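Mitotic checkpoint control protein kinase BUB1 (Drosophila melanogaster, PDB 6JKK) is a mitotic checkpoint protein of the kinetochore whose kinase domain, the part present in this chain, probably binds ATP and phosphorylates proteins. Local coordinates at residues Asp155-Met160 with Cys319-Lys324; Gln165-Val170 with Gln312-Leu317; Val159-Cys164 with Lys192-Asp197. All coordinates share one frame; numbering follows the deposited sequence.

All three contacts use helix 156-175 of the kinase C-lobe. Contacts 1 and 2 hold it against the same partner, helix 310-322, at two levels, and meet where M160 packs on L317. Contact 2 is the wholly buried one: leucines mesh while an acid and an arginine stack. Contact 1 lies farther from the centre of the chain, where helix 310-322 gives way to exposed residues, and mixes apolar packing with a lysine-tyrosine bond and a bridging water. Contact 3 joins the helix to loop residues 192-197 and is partly buried, with a histidine ring set against an isoleucine methyl and backbone carbonyls. R314 of contact 2 probably bonds C164 O, linking it to contact 3.

Contact 1. Residues Asp155-Met160 with Cys319-Lys324; sequences DEYVVM and CALAEK
The Y157 ring overlaps K324 at its phenol end, the two side chains crossing near a right angle. K324 CD lies 3.7 Å from Y157 CZ, and the extended lysine chain carries NZ on to donate to Y157 OH at 3.0 Å. A water bonded to Y157 OH donates to A320 O, the water oxygen 2.8 Å from that carbonyl oxygen. A320 O also lies at the ring edge, 3.6 Å from Y157 CE2, while M160 CE from the next turn sits over the centre of one face. Y157 CG stands anti to its carbonyl carbon (chi1 -74°), a torsion that lets the phenol end reach K324. Beside the ring, L321 CD2 packs on M160 CB at 4.1 Å, and M160 SD meets A320 CB at 3.8 Å. D155 caps the start of helix 156-175 through a bond from Y157 N to D155 OD2, so Y157 is held at both its backbone and its hydroxyl. A phenylalanine here would probably leave the K324 ammonium and the water without their shared oxygen. The contact joins the start of helix 156-175 to the last part of helix 310-322 and K324 by apolar contacts with a polar fringe, where one phenol oxygen meets both lysine and water.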
ATOM      1  N   ASP A 155     -15.670   7.022 -11.479  1.00 19.50           N
ATOM      2  CA  ASP A 155     -17.046   7.070 -10.996  1.00 20.95           C
ATOM      3  C   ASP A 155     -17.100   6.931  -9.479  1.00 20.74           C
ATOM      4  O   ASP A 155     -16.403   6.092  -8.902  1.00 18.58           O
ATOM      5  CB  ASP A 155     -17.876   5.970 -11.646  1.00 21.98           C
ATOM      6  CG  ASP A 155     -19.314   5.982 -11.191  1.00 21.69           C
ATOM      7  OD1 ASP A 155     -20.150   6.598 -11.875  1.00 26.50           O
ATOM      8  OD2 ASP A 155     -19.610   5.366 -10.150  1.00 26.14           O
ATOM      9  N   GLU A 156     -17.928   7.760  -8.848  1.00 19.87           N
ATOM     10  CA  GLU A 156     -18.010   7.821  -7.391  1.00 21.09           C
ATOM     11  C   GLU A 156     -18.253   6.452  -6.765  1.00 20.77           C
ATOM     12  O   GLU A 156     -17.649   6.111  -5.747  1.00 19.27           O
ATOM     13  CB  GLU A 156     -19.126   8.784  -6.969  1.00 19.35           C
ATOM     14  CG  GLU A 156     -19.142   9.064  -5.470  1.00 19.06           C
ATOM     15  CD  GLU A 156     -20.446   9.648  -4.990  1.00 20.96           C
ATOM     16  OE1 GLU A 156     -21.352   9.860  -5.824  1.00 22.44           O
ATOM     17  OE2 GLU A 156     -20.569   9.890  -3.770  1.00 24.55           O
ATOM     18  N   TYR A 157     -19.131   5.664  -7.372  1.00 19.69           N
ATOM     19  CA  TYR A 157     -19.485   4.365  -6.801  1.00 19.26           C
ATOM     20  C   TYR A 157     -18.378   3.330  -6.992  1.00 21.36           C
ATOM     21  O   TYR A 157     -18.154   2.484  -6.119  1.00 15.19           O
ATOM     22  CB  TYR A 157     -20.844   3.897  -7.327  1.00 18.32           C
ATOM     23  CG  TYR A 157     -21.972   4.678  -6.695  1.00 17.95           C
ATOM     24  CD1 TYR A 157     -22.334   5.933  -7.176  1.00 19.87           C
ATOM     25  CD2 TYR A 157     -22.648   4.180  -5.590  1.00 18.71           C
ATOM     26  CE1 TYR A 157     -23.355   6.656  -6.587  1.00 18.01           C
ATOM     27  CE2 TYR A 157     -23.667   4.897  -4.996  1.00 21.01           C
ATOM     28  CZ  TYR A 157     -24.012   6.131  -5.494  1.00 23.76           C
ATOM     29  OH  TYR A 157     -25.029   6.836  -4.888  1.00 21.91           O
ATOM     30  N   VAL A 158     -17.660   3.414  -8.109  1.00 16.28           N
ATOM     31  CA  VAL A 158     -16.452   2.598  -8.267  1.00 15.13           C
ATOM     32  C   VAL A 158     -15.443   2.958  -7.173  1.00 13.68           C
ATOM     33  O   VAL A 158     -14.804   2.075  -6.589  1.00 16.82           O
ATOM     34  CB  VAL A 158     -15.826   2.749  -9.672  1.00 16.37           C
ATOM     35  CG1 VAL A 158     -14.486   2.042  -9.740  1.00 19.39           C
ATOM     36  CG2 VAL A 158     -16.753   2.173 -10.722  1.00 17.42           C
ATOM     37  N   VAL A 159     -15.321   4.250  -6.867  1.00 14.70           N
ATOM     38  CA  VAL A 159     -14.410   4.670  -5.799  1.00 16.50           C
ATOM     39  C   VAL A 159     -14.873   4.129  -4.437  1.00 14.67           C
ATOM     40  O   VAL A 159     -14.050   3.692  -3.628  1.00 14.19           O
ATOM     41  CB  VAL A 159     -14.211   6.206  -5.753  1.00 15.80           C
ATOM     42  CG1 VAL A 159     -13.264   6.596  -4.619  1.00 12.81           C
ATOM     43  CG2 VAL A 159     -13.663   6.723  -7.095  1.00 17.77           C
ATOM     44  N   MET A 160     -16.182   4.136  -4.189  1.00 15.42           N
ATOM     45  CA  MET A 160     -16.697   3.570  -2.942  1.00 13.76           C
ATOM     46  C   MET A 160     -16.313   2.103  -2.813  1.00 13.74           C
ATOM     47  O   MET A 160     -15.939   1.637  -1.727  1.00 14.66           O
ATOM     48  CB  MET A 160     -18.217   3.676  -2.873  1.00 12.72           C
ATOM     49  CG  MET A 160     -18.756   5.069  -2.891  1.00 13.96           C
ATOM     50  SD  MET A 160     -20.525   4.948  -2.640  1.00 19.63           S
ATOM     51  CE  MET A 160     -21.002   6.552  -3.280  1.00 19.24           C
ATOM     52  N   CYS A 319     -23.682   0.490   2.437  1.00 20.27           N
ATOM     53  CA  CYS A 319     -25.058   0.984   2.480  1.00 22.11           C
ATOM     54  C   CYS A 319     -25.334   1.898   1.292  1.00 22.15           C
ATOM     55  O   CYS A 319     -26.404   1.851   0.693  1.00 23.69           O
ATOM     56  CB  CYS A 319     -25.323   1.744   3.778  1.00 24.41           C
ATOM     57  SG  CYS A 319     -25.505   0.696   5.233  1.00 26.13           S
ATOM     58  N   ALA A 320     -24.358   2.730   0.956  1.00 20.70           N
ATOM     59  CA  ALA A 320     -24.504   3.632  -0.173  1.00 20.86           C
ATOM     60  C   ALA A 320     -24.514   2.840  -1.476  1.00 20.32           C
ATOM     61  O   ALA A 320     -25.300   3.128  -2.381  1.00 24.02           O
ATOM     62  CB  ALA A 320     -23.385   4.671  -0.174  1.00 19.70           C
ATOM     63  N   LEU A 321     -23.618   1.861  -1.574  1.00 18.74           N
ATOM     64  CA  LEU A 321     -23.561   0.980  -2.737  1.00 22.26           C
ATOM     65  C   LEU A 321     -24.886   0.237  -2.918  1.00 24.65           C
ATOM     66  O   LEU A 321     -25.352   0.031  -4.041  1.00 22.28           O
ATOM     67  CB  LEU A 321     -22.393  -0.006  -2.606  1.00 18.74           C
ATOM     68  CG  LEU A 321     -20.999   0.592  -2.830  1.00 22.91           C
ATOM     69  CD1 LEU A 321     -19.917  -0.290  -2.226  1.00 21.47           C
ATOM     70  CD2 LEU A 321     -20.733   0.804  -4.312  1.00 14.81           C
ATOM     71  N   ALA A 322     -25.500  -0.143  -1.801  1.00 26.39           N
ATOM     72  CA  ALA A 322     -26.763  -0.877  -1.829  1.00 26.03           C
ATOM     73  C   ALA A 322     -27.956  -0.061  -2.335  1.00 29.01           C
ATOM     74  O   ALA A 322     -28.943  -0.639  -2.797  1.00 29.48           O
ATOM     75  CB  ALA A 322     -27.057  -1.464  -0.456  1.00 28.83           C
ATOM     76  N   GLU A 323     -27.882   1.267  -2.232  1.00 25.52           N
ATOM     77  CA  GLU A 323     -28.988   2.123  -2.672  1.00 27.70           C
ATOM     78  C   GLU A 323     -29.132   2.134  -4.192  1.00 31.76           C
ATOM     79  O   GLU A 323     -30.188   2.485  -4.725  1.00 36.00           O
ATOM     80  CB  GLU A 323     -28.812   3.565  -2.176  1.00 29.32           C
ATOM     81  CG  GLU A 323     -28.837   3.744  -0.661  1.00 30.00           C
ATOM     82  CD  GLU A 323     -30.220   3.602  -0.054  1.00 32.88           C
ATOM     83  OE1 GLU A 323     -31.215   3.513  -0.809  1.00 32.97           O
ATOM     84  OE2 GLU A 323     -30.310   3.588   1.192  1.00 31.75           O
ATOM     85  N   LYS A 324     -28.067   1.764  -4.894  1.00 28.69           N
ATOM     86  CA  LYS A 324     -28.065   1.848  -6.348  1.00 35.68           C
ATOM     87  C   LYS A 324     -27.426   0.630  -6.997  1.00 34.40           C
ATOM     88  O   LYS A 324     -26.510   0.769  -7.801  1.00 30.05           O
ATOM     89  CB  LYS A 324     -27.330   3.113  -6.796  1.00 37.74           C
ATOM     90  CG  LYS A 324     -28.067   4.398  -6.471  1.00 40.99           C
ATOM     91  CD  LYS A 324     -27.329   5.598  -7.030  1.00 44.99           C
ATOM     92  CE  LYS A 324     -28.065   6.885  -6.703  1.00 50.12           C
ATOM     93  NZ  LYS A 324     -27.127   8.040  -6.622  1.00 50.35           N
TER
HETATM   94  O   HOH W   1     -26.025   5.790  -2.816  1.00 19.72           O

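Contact 2. Residues Gln165-Val170 with Gln312-Leu317; sequences QMLDIV and QLRTQL
L167 and R314 meet in the C-lobe of the protein kinase fold, where segments 165-170 of helix 156-175 and 312-317 of helix 310-322 run nearly antiparallel (165°), their axes 9.5 Å apart at closest. L167 points at the other helix and packs along its flank: CB touches the aliphatic R314 CG at 3.6 Å, while the branch CD1 reaches L317 CD1, also at 3.6 Å, and lies across L313 CB at 4.0 Å. Helix 246-261 adds L252 to the surroundings of L167, and M290 and I294 of helix 288-299 touch L317, so the leucines belong to the helical core. At the next residue, D168, the contact changes character. A bend at chi3 (70°) folds the R314 guanidinium over D168, and the two flat groups stack with planes 6° apart. D168 CG lies over the centre of one guanidinium face, 3.5 Å from R314 NE. The charges therefore attract without an N-H aimed at the carboxylate, and the salt bridge is long. The polar atoms have other hydrogen-bond partners: N199 OD1 for R314 NH2, C164 O for R314 NE, and Q311 for both R314 NH1 and D168 OD1, which probably fixes the rotation of both buried groups. In the stack, D168 OD2 stands 3.6 Å from R314 NH2, well out of the guanidinium plane.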
ATOM      1  N   GLN A 165     -12.610  -1.856  -0.145  1.00 14.37           N
ATOM      2  CA  GLN A 165     -11.551  -2.853  -0.201  1.00 14.64           C
ATOM      3  C   GLN A 165     -10.292  -2.386   0.515  1.00 13.46           C
ATOM      4  O   GLN A 165      -9.687  -3.151   1.273  1.00 12.03           O
ATOM      5  CB  GLN A 165     -11.205  -3.191  -1.650  1.00 13.75           C
ATOM      6  CG  GLN A 165     -12.302  -3.905  -2.416  1.00 14.42           C
ATOM      7  CD  GLN A 165     -11.888  -4.192  -3.845  1.00 20.87           C
ATOM      8  OE1 GLN A 165     -10.821  -4.753  -4.081  1.00 17.22           O
ATOM      9  NE2 GLN A 165     -12.714  -3.787  -4.804  1.00 17.59           N
ATOM     10  N   MET A 166      -9.887  -1.145   0.259  1.00 12.95           N
ATOM     11  CA  MET A 166      -8.668  -0.612   0.861  1.00 11.28           C
ATOM     12  C   MET A 166      -8.800  -0.557   2.372  1.00 13.42           C
ATOM     13  O   MET A 166      -7.835  -0.803   3.091  1.00 12.91           O
ATOM     14  CB  MET A 166      -8.340   0.784   0.315  1.00 12.98           C
ATOM     15  CG  MET A 166      -7.773   0.785  -1.089  1.00  9.81           C
ATOM     16  SD  MET A 166      -7.276   2.434  -1.612  1.00 13.99           S
ATOM     17  CE  MET A 166      -8.880   3.245  -1.668  1.00 12.82           C
ATOM     18  N   LEU A 167      -9.993  -0.219   2.850  1.00 13.46           N
ATOM     19  CA  LEU A 167     -10.255  -0.204   4.284  1.00 10.94           C
ATOM     20  C   LEU A 167     -10.093  -1.601   4.870  1.00 10.69           C
ATOM     21  O   LEU A 167      -9.561  -1.762   5.971  1.00 15.28           O
ATOM     22  CB  LEU A 167     -11.667   0.317   4.563  1.00 13.71           C
ATOM     23  CG  LEU A 167     -11.813   1.833   4.589  1.00 17.20           C
ATOM     24  CD1 LEU A 167     -13.261   2.229   4.335  1.00 16.10           C
ATOM     25  CD2 LEU A 167     -11.317   2.372   5.918  1.00 16.76           C
ATOM     26  N   ASP A 168     -10.558  -2.613   4.143  1.00 11.78           N
ATOM     27  CA  ASP A 168     -10.478  -3.990   4.641  1.00 14.19           C
ATOM     28  C   ASP A 168      -9.016  -4.421   4.718  1.00 16.88           C
ATOM     29  O   ASP A 168      -8.594  -5.061   5.682  1.00 15.55           O
ATOM     30  CB  ASP A 168     -11.260  -4.935   3.720  1.00 16.41           C
ATOM     31  CG  ASP A 168     -12.061  -5.983   4.481  1.00 25.16           C
ATOM     32  OD1 ASP A 168     -12.247  -5.840   5.713  1.00 18.71           O
ATOM     33  OD2 ASP A 168     -12.535  -6.940   3.827  1.00 23.25           O
ATOM     34  N   ILE A 169      -8.238  -4.052   3.706  1.00 13.11           N
ATOM     35  CA  ILE A 169      -6.827  -4.440   3.656  1.00  8.72           C
ATOM     36  C   ILE A 169      -6.023  -3.794   4.788  1.00 10.74           C
ATOM     37  O   ILE A 169      -5.210  -4.454   5.444  1.00 11.03           O
ATOM     38  CB  ILE A 169      -6.209  -4.091   2.279  1.00 13.83           C
ATOM     39  CG1 ILE A 169      -6.834  -4.970   1.188  1.00 13.21           C
ATOM     40  CG2 ILE A 169      -4.701  -4.271   2.297  1.00 17.36           C
ATOM     41  CD1 ILE A 169      -6.531  -4.506  -0.244  1.00 16.24           C
ATOM     42  N   VAL A 170      -6.263  -2.508   5.025  1.00 10.51           N
ATOM     43  CA  VAL A 170      -5.569  -1.781   6.087  1.00 12.98           C
ATOM     44  C   VAL A 170      -6.000  -2.274   7.469  1.00 13.95           C
ATOM     45  O   VAL A 170      -5.168  -2.431   8.371  1.00 13.61           O
ATOM     46  CB  VAL A 170      -5.807  -0.259   5.939  1.00 17.32           C
ATOM     47  CG1 VAL A 170      -5.232   0.512   7.118  1.00 14.96           C
ATOM     48  CG2 VAL A 170      -5.190   0.224   4.646  1.00 14.11           C
ATOM     49  N   GLN A 312     -16.908  -0.066  10.482  1.00 18.66           N
ATOM     50  CA  GLN A 312     -18.091   0.811  10.462  1.00 19.75           C
ATOM     51  C   GLN A 312     -18.064   1.700   9.216  1.00 18.50           C
ATOM     52  O   GLN A 312     -19.103   1.998   8.619  1.00 19.91           O
ATOM     53  CB  GLN A 312     -18.147   1.674  11.723  1.00 28.10           C
ATOM     54  CG  GLN A 312     -19.102   2.871  11.636  1.00 46.49           C
ATOM     55  CD  GLN A 312     -20.556   2.462  11.475  1.00 49.79           C
ATOM     56  OE1 GLN A 312     -20.966   1.392  11.926  1.00 56.24           O
ATOM     57  NE2 GLN A 312     -21.345   3.315  10.827  1.00 36.12           N
ATOM     58  N   LEU A 313     -16.870   2.116   8.816  1.00 19.02           N
ATOM     59  CA  LEU A 313     -16.732   2.909   7.600  1.00 19.88           C
ATOM     60  C   LEU A 313     -17.069   2.065   6.371  1.00 16.93           C
ATOM     61  O   LEU A 313     -17.711   2.548   5.432  1.00 17.04           O
ATOM     62  CB  LEU A 313     -15.326   3.502   7.489  1.00 21.60           C
ATOM     63  CG  LEU A 313     -14.971   4.531   8.559  1.00 20.57           C
ATOM     64  CD1 LEU A 313     -13.575   5.094   8.329  1.00 22.33           C
ATOM     65  CD2 LEU A 313     -16.001   5.645   8.595  1.00 24.38           C
ATOM     66  N   ARG A 314     -16.650   0.800   6.384  1.00 14.58           N
ATOM     67  CA  ARG A 314     -16.977  -0.106   5.288  1.00 13.98           C
ATOM     68  C   ARG A 314     -18.491  -0.286   5.223  1.00 16.35           C
ATOM     69  O   ARG A 314     -19.066  -0.291   4.140  1.00 17.50           O
ATOM     70  CB  ARG A 314     -16.275  -1.461   5.451  1.00 14.43           C
ATOM     71  CG  ARG A 314     -14.771  -1.423   5.236  1.00 17.55           C
ATOM     72  CD  ARG A 314     -14.166  -2.832   5.212  1.00 17.81           C
ATOM     73  NE  ARG A 314     -14.550  -3.580   4.013  1.00 14.69           N
ATOM     74  CZ  ARG A 314     -15.334  -4.656   4.006  1.00 18.04           C
ATOM     75  NH1 ARG A 314     -15.810  -5.154   5.142  1.00 19.03           N
ATOM     76  NH2 ARG A 314     -15.623  -5.262   2.857  1.00 17.93           N
ATOM     77  N   THR A 315     -19.131  -0.393   6.381  1.00 16.81           N
ATOM     78  CA  THR A 315     -20.592  -0.500   6.439  1.00 18.49           C
ATOM     79  C   THR A 315     -21.266   0.708   5.791  1.00 18.81           C
ATOM     80  O   THR A 315     -22.250   0.563   5.055  1.00 19.53           O
ATOM     81  CB  THR A 315     -21.079  -0.686   7.881  1.00 21.89           C
ATOM     82  OG1 THR A 315     -20.591  -1.941   8.378  1.00 24.50           O
ATOM     83  CG2 THR A 315     -22.616  -0.681   7.950  1.00 22.44           C
ATOM     84  N   GLN A 316     -20.728   1.898   6.047  1.00 18.52           N
ATOM     85  CA  GLN A 316     -21.302   3.108   5.471  1.00 20.87           C
ATOM     86  C   GLN A 316     -21.246   3.060   3.950  1.00 18.01           C
ATOM     87  O   GLN A 316     -22.227   3.393   3.275  1.00 18.98           O
ATOM     88  CB  GLN A 316     -20.597   4.358   6.008  1.00 26.40           C
ATOM     89  CG  GLN A 316     -20.842   4.615   7.501  1.00 30.81           C
ATOM     90  CD  GLN A 316     -20.449   6.020   7.914  1.00 41.65           C
ATOM     91  OE1 GLN A 316     -20.849   6.999   7.278  1.00 42.41           O
ATOM     92  NE2 GLN A 316     -19.661   6.128   8.979  1.00 41.49           N
ATOM     93  N   LEU A 317     -20.100   2.637   3.420  1.00 16.24           N
ATOM     94  CA  LEU A 317     -19.912   2.515   1.981  1.00 20.84           C
ATOM     95  C   LEU A 317     -20.823   1.453   1.361  1.00 20.58           C
ATOM     96  O   LEU A 317     -21.398   1.675   0.295  1.00 21.91           O
ATOM     97  CB  LEU A 317     -18.445   2.216   1.664  1.00 16.78           C
ATOM     98  CG  LEU A 317     -17.469   3.359   1.939  1.00 15.66           C
ATOM     99  CD1 LEU A 317     -16.037   2.830   2.061  1.00 11.97           C
ATOM    100  CD2 LEU A 317     -17.559   4.412   0.838  1.00 19.26           C
TER

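Contact 3. Residues Val159-Cys164 with Lys192-Asp197; sequences VMHLSC and KPICAD
H161 carries the meeting between helix 156-175 and the loop 192-197, which in the kinase fold follows the catalytic loop and links strands 188-190 and 203-205 in the C-lobe. From CB, directed at the loop, the first torsion sets the ring opposite the backbone N (chi1 -161°) and sends it out from the helix. CG is the first ring atom to reach the loop, H161 CG lying 4.1 Å from I194 CG2. That methyl sits over one face of the imidazole, offset toward the rim, in a CH-pi contact with I194 CG2 3.6 Å from the H161 ring centroid. I194 CG2 comes closest to H161 CE1, at 3.3 Å, and also covers ND1. ND1 itself is engaged by Q165 NE2 of the next helical turn, and Q165 OE1 in turn takes S202 N; this second-shell amide probably limits rotation of the ring and couples it to the residues just before strand 203-205. H161 CD2, on the other side of the ring, stays at the margin, 4.0 Å from C195 O. At the tip, two loop carbonyl oxygens lie near H161 NE2: C195 O is 2.9 Å from it at an oblique angle, and D197 O, near the ring plane, is 3.4 Å away. Backbone oxygens thus gather at the imidazole tip while the I194 side chain covers its face. I194 is wedged between elements: I332 and F335 of helix 325-339 also touch it, and N336 of that helix bonds its carbonyl oxygen. A second apolar touch broadens the contact, L162 CD2 meeting I194 CG1 at 4.2 Å with the side chains crossed.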
ATOM      1  N   VAL A 159     -15.321   4.250  -6.867  1.00 14.70           N
ATOM      2  CA  VAL A 159     -14.410   4.670  -5.799  1.00 16.50           C
ATOM      3  C   VAL A 159     -14.873   4.129  -4.437  1.00 14.67           C
ATOM      4  O   VAL A 159     -14.050   3.692  -3.628  1.00 14.19           O
ATOM      5  CB  VAL A 159     -14.211   6.206  -5.753  1.00 15.80           C
ATOM      6  CG1 VAL A 159     -13.264   6.596  -4.619  1.00 12.81           C
ATOM      7  CG2 VAL A 159     -13.663   6.723  -7.095  1.00 17.77           C
ATOM      8  N   MET A 160     -16.182   4.136  -4.189  1.00 15.42           N
ATOM      9  CA  MET A 160     -16.697   3.570  -2.942  1.00 13.76           C
ATOM     10  C   MET A 160     -16.313   2.103  -2.813  1.00 13.74           C
ATOM     11  O   MET A 160     -15.939   1.637  -1.727  1.00 14.66           O
ATOM     12  CB  MET A 160     -18.217   3.676  -2.873  1.00 12.72           C
ATOM     13  CG  MET A 160     -18.756   5.069  -2.891  1.00 13.96           C
ATOM     14  SD  MET A 160     -20.525   4.948  -2.640  1.00 19.63           S
ATOM     15  CE  MET A 160     -21.002   6.552  -3.280  1.00 19.24           C
ATOM     16  N   HIS A 161     -16.417   1.370  -3.921  1.00 12.21           N
ATOM     17  CA  HIS A 161     -16.102  -0.065  -3.926  1.00 14.97           C
ATOM     18  C   HIS A 161     -14.626  -0.300  -3.617  1.00 20.92           C
ATOM     19  O   HIS A 161     -14.273  -1.163  -2.794  1.00 14.18           O
ATOM     20  CB  HIS A 161     -16.466  -0.676  -5.282  1.00 13.62           C
ATOM     21  CG  HIS A 161     -16.606  -2.171  -5.266  1.00 18.62           C
ATOM     22  ND1 HIS A 161     -15.532  -3.016  -5.102  1.00 21.22           N
ATOM     23  CD2 HIS A 161     -17.692  -2.965  -5.420  1.00 21.79           C
ATOM     24  CE1 HIS A 161     -15.950  -4.270  -5.141  1.00 24.65           C
ATOM     25  NE2 HIS A 161     -17.256  -4.265  -5.338  1.00 24.77           N
ATOM     26  N   LEU A 162     -13.764   0.468  -4.281  1.00 17.89           N
ATOM     27  CA  LEU A 162     -12.325   0.380  -4.066  1.00 17.48           C
ATOM     28  C   LEU A 162     -11.932   0.845  -2.661  1.00 15.10           C
ATOM     29  O   LEU A 162     -11.030   0.284  -2.055  1.00 13.97           O
ATOM     30  CB  LEU A 162     -11.572   1.202  -5.120  1.00 15.58           C
ATOM     31  CG  LEU A 162     -11.628   0.715  -6.566  1.00 16.87           C
ATOM     32  CD1 LEU A 162     -10.878   1.670  -7.493  1.00 15.88           C
ATOM     33  CD2 LEU A 162     -11.050  -0.692  -6.670  1.00 18.10           C
ATOM     34  N   SER A 163     -12.609   1.868  -2.149  1.00 11.40           N
ATOM     35  CA  SER A 163     -12.348   2.358  -0.796  1.00 14.02           C
ATOM     36  C   SER A 163     -12.705   1.320   0.266  1.00 15.76           C
ATOM     37  O   SER A 163     -12.013   1.176   1.279  1.00 14.45           O
ATOM     38  CB  SER A 163     -13.134   3.644  -0.543  1.00 17.13           C
ATOM     39  OG  SER A 163     -12.699   4.669  -1.411  1.00 17.91           O
ATOM     40  N   CYS A 164     -13.800   0.608   0.033  1.00 12.75           N
ATOM     41  CA  CYS A 164     -14.242  -0.437   0.938  1.00 14.21           C
ATOM     42  C   CYS A 164     -13.180  -1.525   1.007  1.00 20.05           C
ATOM     43  O   CYS A 164     -12.885  -2.058   2.079  1.00 15.58           O
ATOM     44  CB  CYS A 164     -15.565  -1.022   0.444  1.00 26.88           C
ATOM     45  SG  CYS A 164     -16.407  -2.087   1.632  1.00 27.97           S
ATOM     46  N   LYS A 192      -6.809  -7.819 -10.456  1.00 20.14           N
ATOM     47  CA  LYS A 192      -7.833  -8.411 -11.309  1.00 18.60           C
ATOM     48  C   LYS A 192      -9.037  -7.475 -11.369  1.00 19.58           C
ATOM     49  O   LYS A 192      -9.133  -6.548 -10.563  1.00 21.64           O
ATOM     50  CB  LYS A 192      -8.222  -9.800 -10.782  1.00 21.52           C
ATOM     51  CG  LYS A 192      -8.755  -9.842  -9.360  1.00 27.08           C
ATOM     52  CD  LYS A 192      -9.147 -11.281  -9.008  1.00 35.09           C
ATOM     53  CE  LYS A 192      -9.580 -11.426  -7.560  1.00 41.97           C
ATOM     54  NZ  LYS A 192     -10.687 -10.509  -7.205  1.00 43.78           N
ATOM     55  N   PRO A 193      -9.951  -7.692 -12.334  1.00 23.44           N
ATOM     56  CA  PRO A 193     -11.117  -6.802 -12.409  1.00 24.60           C
ATOM     57  C   PRO A 193     -11.954  -6.861 -11.128  1.00 24.43           C
ATOM     58  O   PRO A 193     -11.782  -7.781 -10.337  1.00 22.07           O
ATOM     59  CB  PRO A 193     -11.906  -7.367 -13.595  1.00 23.68           C
ATOM     60  CG  PRO A 193     -10.877  -8.070 -14.439  1.00 24.19           C
ATOM     61  CD  PRO A 193      -9.908  -8.649 -13.458  1.00 21.29           C
ATOM     62  N   ILE A 194     -12.829  -5.883 -10.919  1.00 21.93           N
ATOM     63  CA  ILE A 194     -13.699  -5.861  -9.738  1.00 29.16           C
ATOM     64  C   ILE A 194     -14.900  -6.790  -9.932  1.00 30.38           C
ATOM     65  O   ILE A 194     -15.394  -6.909 -11.048  1.00 28.41           O
ATOM     66  CB  ILE A 194     -14.209  -4.418  -9.459  1.00 39.10           C
ATOM     67  CG1 ILE A 194     -13.082  -3.537  -8.940  1.00 48.43           C
ATOM     68  CG2 ILE A 194     -15.295  -4.400  -8.422  1.00 39.94           C
ATOM     69  CD1 ILE A 194     -12.256  -2.947 -10.008  1.00 54.42           C
ATOM     70  N   CYS A 195     -15.348  -7.459  -8.863  1.00 35.43           N
ATOM     71  CA  CYS A 195     -16.661  -8.120  -8.855  1.00 38.84           C
ATOM     72  C   CYS A 195     -17.673  -7.225  -8.157  1.00 42.16           C
ATOM     73  O   CYS A 195     -17.316  -6.433  -7.287  1.00 46.97           O
ATOM     74  CB  CYS A 195     -16.628  -9.469  -8.137  1.00 39.78           C
ATOM     75  SG  CYS A 195     -14.996 -10.126  -7.795  1.00 62.71           S
ATOM     76  N   ALA A 196     -18.940  -7.360  -8.528  1.00 51.33           N
ATOM     77  CA  ALA A 196     -20.007  -6.568  -7.919  1.00 56.10           C
ATOM     78  C   ALA A 196     -20.115  -6.720  -6.394  1.00 55.53           C
ATOM     79  O   ALA A 196     -20.687  -5.858  -5.722  1.00 60.83           O
ATOM     80  CB  ALA A 196     -21.333  -6.891  -8.579  1.00 60.92           C
ATOM     81  N   ASP A 197     -19.584  -7.817  -5.860  1.00 47.95           N
ATOM     82  CA  ASP A 197     -19.571  -8.057  -4.417  1.00 48.00           C
ATOM     83  C   ASP A 197     -18.439  -7.262  -3.770  1.00 39.51           C
ATOM     84  O   ASP A 197     -17.279  -7.468  -4.091  1.00 43.29           O
ATOM     85  CB  ASP A 197     -19.405  -9.556  -4.147  1.00 56.10           C
ATOM     86  CG  ASP A 197     -19.136  -9.867  -2.692  1.00 63.14           C
ATOM     87  OD1 ASP A 197     -18.385 -10.832  -2.414  1.00 56.43           O
ATOM     88  OD2 ASP A 197     -19.678  -9.148  -1.826  1.00 67.23           O
TER